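Local structure of salicylate 5-hydroxylase, large oxygenase component (Ralstonia sp., 7C8Z) at residues 206-209 against 210-214. The protein catalyses, as the oxygenase component of a multicomponent enzyme with a Rieske [2Fe-2S] cluster and a catalytic iron, the 5-hydroxylation of salicylate to gentisate. Residues are numbered along the deposited sequence; the frame is centred on the assembly and turned at random.
Sequences HYFD and RVFNG
F208 and F212, one helical turn apart at the end of helix 196-211, bring their rings together obliquely, with centroids 5.0 Å apart and planes at 48°. CD2 of F212 sits over the centre of one face of the F208 ring, 3.8 Å from F208 CZ. The two side chains leave the backbone differently: CG of F208 is anti to its own N (chi1 -178°), whereas CG of F212 is anti to its carbonyl carbon (chi1 -55°). The backbone of the same two residues is joined by F212 N donating to F208 O at 2.9 Å. This is the last full turn, since F212 leaves helical geometry. On another side of the same turn, R210 extends its chain from CG to NE past Y207; R210 CD lies near the plane of the Y207 ring, at its edge, 3.9 Å from Y207 CD1. Its guanidinium continues to Q334, while Y207 OH is hydrogen-bonded to NZ of K266 and D209 forms a salt bridge with R181. The helix end thus lies between two antiparallel sheets: F208 and F212 reach both, F208 meeting A184, F186 and I326, F212 meeting A184 and I332, while Y207, R210 and V211 pack on catalytic-domain strands 274-278, 321-326 and 330-335.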
ATOM      1  N   HIS A 206      -4.523 -20.437  38.768  1.00 46.22           N
ATOM      2  CA  HIS A 206      -4.978 -21.820  38.747  1.00 50.22           C
ATOM      3  C   HIS A 206      -5.238 -22.295  37.317  1.00 56.56           C
ATOM      4  O   HIS A 206      -4.828 -23.396  36.938  1.00 66.30           O
ATOM      5  CB  HIS A 206      -6.238 -21.987  39.579  1.00 46.31           C
ATOM      6  CG  HIS A 206      -6.972 -23.259  39.274  1.00 58.01           C
ATOM      7  ND1 HIS A 206      -6.577 -24.482  39.773  1.00 58.16           N
ATOM      8  CD2 HIS A 206      -8.052 -23.505  38.493  1.00 58.88           C
ATOM      9  CE1 HIS A 206      -7.392 -25.423  39.330  1.00 58.31           C
ATOM     10  NE2 HIS A 206      -8.296 -24.858  38.550  1.00 58.32           N
ATOM     11  N   TYR A 207      -5.893 -21.473  36.497  1.00 42.26           N
ATOM     12  CA  TYR A 207      -6.186 -21.902  35.133  1.00 53.04           C
ATOM     13  C   TYR A 207      -4.951 -21.828  34.239  1.00 58.95           C
ATOM     14  O   TYR A 207      -4.762 -22.685  33.358  1.00 49.34           O
ATOM     15  CB  TYR A 207      -7.345 -21.073  34.582  1.00 53.56           C
ATOM     16  CG  TYR A 207      -8.608 -21.316  35.376  1.00 52.10           C
ATOM     17  CD1 TYR A 207      -9.339 -22.484  35.208  1.00 47.78           C
ATOM     18  CD2 TYR A 207      -9.043 -20.403  36.327  1.00 54.50           C
ATOM     19  CE1 TYR A 207     -10.480 -22.722  35.945  1.00 54.95           C
ATOM     20  CE2 TYR A 207     -10.184 -20.634  37.070  1.00 50.12           C
ATOM     21  CZ  TYR A 207     -10.898 -21.796  36.875  1.00 60.70           C
ATOM     22  OH  TYR A 207     -12.038 -22.034  37.611  1.00 77.26           O
ATOM     23  N   PHE A 208      -4.106 -20.814  34.453  1.00 56.50           N
ATOM     24  CA  PHE A 208      -2.806 -20.761  33.793  1.00 41.81           C
ATOM     25  C   PHE A 208      -2.056 -22.073  33.980  1.00 44.32           C
ATOM     26  O   PHE A 208      -1.630 -22.706  33.009  1.00 49.66           O
ATOM     27  CB  PHE A 208      -1.984 -19.588  34.337  1.00 40.68           C
ATOM     28  CG  PHE A 208      -0.635 -19.427  33.675  1.00 42.87           C
ATOM     29  CD1 PHE A 208       0.443 -20.228  34.035  1.00 51.68           C
ATOM     30  CD2 PHE A 208      -0.442 -18.465  32.695  1.00 40.43           C
ATOM     31  CE1 PHE A 208       1.679 -20.079  33.424  1.00 58.67           C
ATOM     32  CE2 PHE A 208       0.792 -18.309  32.084  1.00 42.88           C
ATOM     33  CZ  PHE A 208       1.853 -19.118  32.450  1.00 50.06           C
ATOM     34  N   ASP A 209      -1.874 -22.486  35.239  1.00 54.25           N
ATOM     35  CA  ASP A 209      -1.202 -23.749  35.526  1.00 52.80           C
ATOM     36  C   ASP A 209      -2.013 -24.942  35.042  1.00 45.11           C
ATOM     37  O   ASP A 209      -1.449 -26.000  34.754  1.00 49.01           O
ATOM     38  CB  ASP A 209      -0.929 -23.856  37.024  1.00 52.05           C
ATOM     39  CG  ASP A 209      -0.057 -22.725  37.537  1.00 68.43           C
ATOM     40  OD1 ASP A 209       0.679 -22.119  36.728  1.00 75.51           O
ATOM     41  OD2 ASP A 209      -0.104 -22.435  38.749  1.00 80.94           O
ATOM     42  N   ARG A 210      -3.331 -24.786  34.937  1.00 40.88           N
ATOM     43  CA  ARG A 210      -4.170 -25.856  34.426  1.00 49.76           C
ATOM     44  C   ARG A 210      -3.804 -26.194  32.988  1.00 58.28           C
ATOM     45  O   ARG A 210      -3.737 -27.376  32.618  1.00 69.27           O
ATOM     46  CB  ARG A 210      -5.639 -25.450  34.530  1.00 41.00           C
ATOM     47  CG  ARG A 210      -6.568 -26.392  33.825  1.00 40.91           C
ATOM     48  CD  ARG A 210      -7.911 -25.754  33.571  1.00 47.64           C
ATOM     49  NE  ARG A 210      -8.824 -26.706  32.956  1.00 53.66           N
ATOM     50  CZ  ARG A 210      -9.142 -26.704  31.667  1.00 53.66           C
ATOM     51  NH1 ARG A 210      -8.622 -25.793  30.860  1.00 51.25           N
ATOM     52  NH2 ARG A 210      -9.981 -27.612  31.186  1.00 55.04           N
ATOM     53  N   VAL A 211      -3.535 -25.175  32.166  1.00 56.92           N
ATOM     54  CA  VAL A 211      -3.066 -25.456  30.812  1.00 50.68           C
ATOM     55  C   VAL A 211      -1.583 -25.813  30.824  1.00 48.43           C
ATOM     56  O   VAL A 211      -1.173 -26.844  30.277  1.00 50.80           O
ATOM     57  CB  VAL A 211      -3.358 -24.256  29.892  1.00 44.26           C
ATOM     58  CG1 VAL A 211      -2.450 -24.290  28.685  1.00 51.40           C
ATOM     59  CG2 VAL A 211      -4.808 -24.268  29.446  1.00 50.34           C
ATOM     60  N   PHE A 212      -0.759 -24.970  31.444  1.00 41.29           N
ATOM     61  CA  PHE A 212       0.680 -25.209  31.553  1.00 41.37           C
ATOM     62  C   PHE A 212       0.951 -25.949  32.861  1.00 55.03           C
ATOM     63  O   PHE A 212       1.367 -25.371  33.866  1.00 64.90           O
ATOM     64  CB  PHE A 212       1.444 -23.894  31.483  1.00 38.86           C
ATOM     65  CG  PHE A 212       1.139 -23.076  30.262  1.00 41.78           C
ATOM     66  CD1 PHE A 212       1.598 -23.470  29.014  1.00 34.92           C
ATOM     67  CD2 PHE A 212       0.403 -21.907  30.361  1.00 42.59           C
ATOM     68  CE1 PHE A 212       1.323 -22.716  27.888  1.00 35.84           C
ATOM     69  CE2 PHE A 212       0.125 -21.145  29.238  1.00 35.72           C
ATOM     70  CZ  PHE A 212       0.583 -21.550  28.002  1.00 33.78           C
ATOM     71  N   ASN A 213       0.704 -27.259  32.844  1.00 57.06           N
ATOM     72  CA  ASN A 213       0.726 -28.058  34.062  1.00 49.57           C
ATOM     73  C   ASN A 213       2.078 -28.707  34.334  1.00 53.82           C
ATOM     74  O   ASN A 213       2.154 -29.626  35.155  1.00 61.79           O
ATOM     75  CB  ASN A 213      -0.363 -29.133  34.015  1.00 58.46           C
ATOM     76  CG  ASN A 213      -0.068 -30.237  33.004  1.00 62.10           C
ATOM     77  OD1 ASN A 213       0.914 -30.182  32.259  1.00 69.19           O
ATOM     78  ND2 ASN A 213      -0.918 -31.260  32.991  1.00 51.04           N
ATOM     79  N   GLY A 214       3.139 -28.250  33.682  1.00 55.22           N
ATOM     80  CA  GLY A 214       4.462 -28.774  33.911  1.00 55.49           C
ATOM     81  C   GLY A 214       4.948 -29.749  32.861  1.00 49.58           C
ATOM     82  O   GLY A 214       6.154 -30.017  32.801  1.00 59.00           O
TER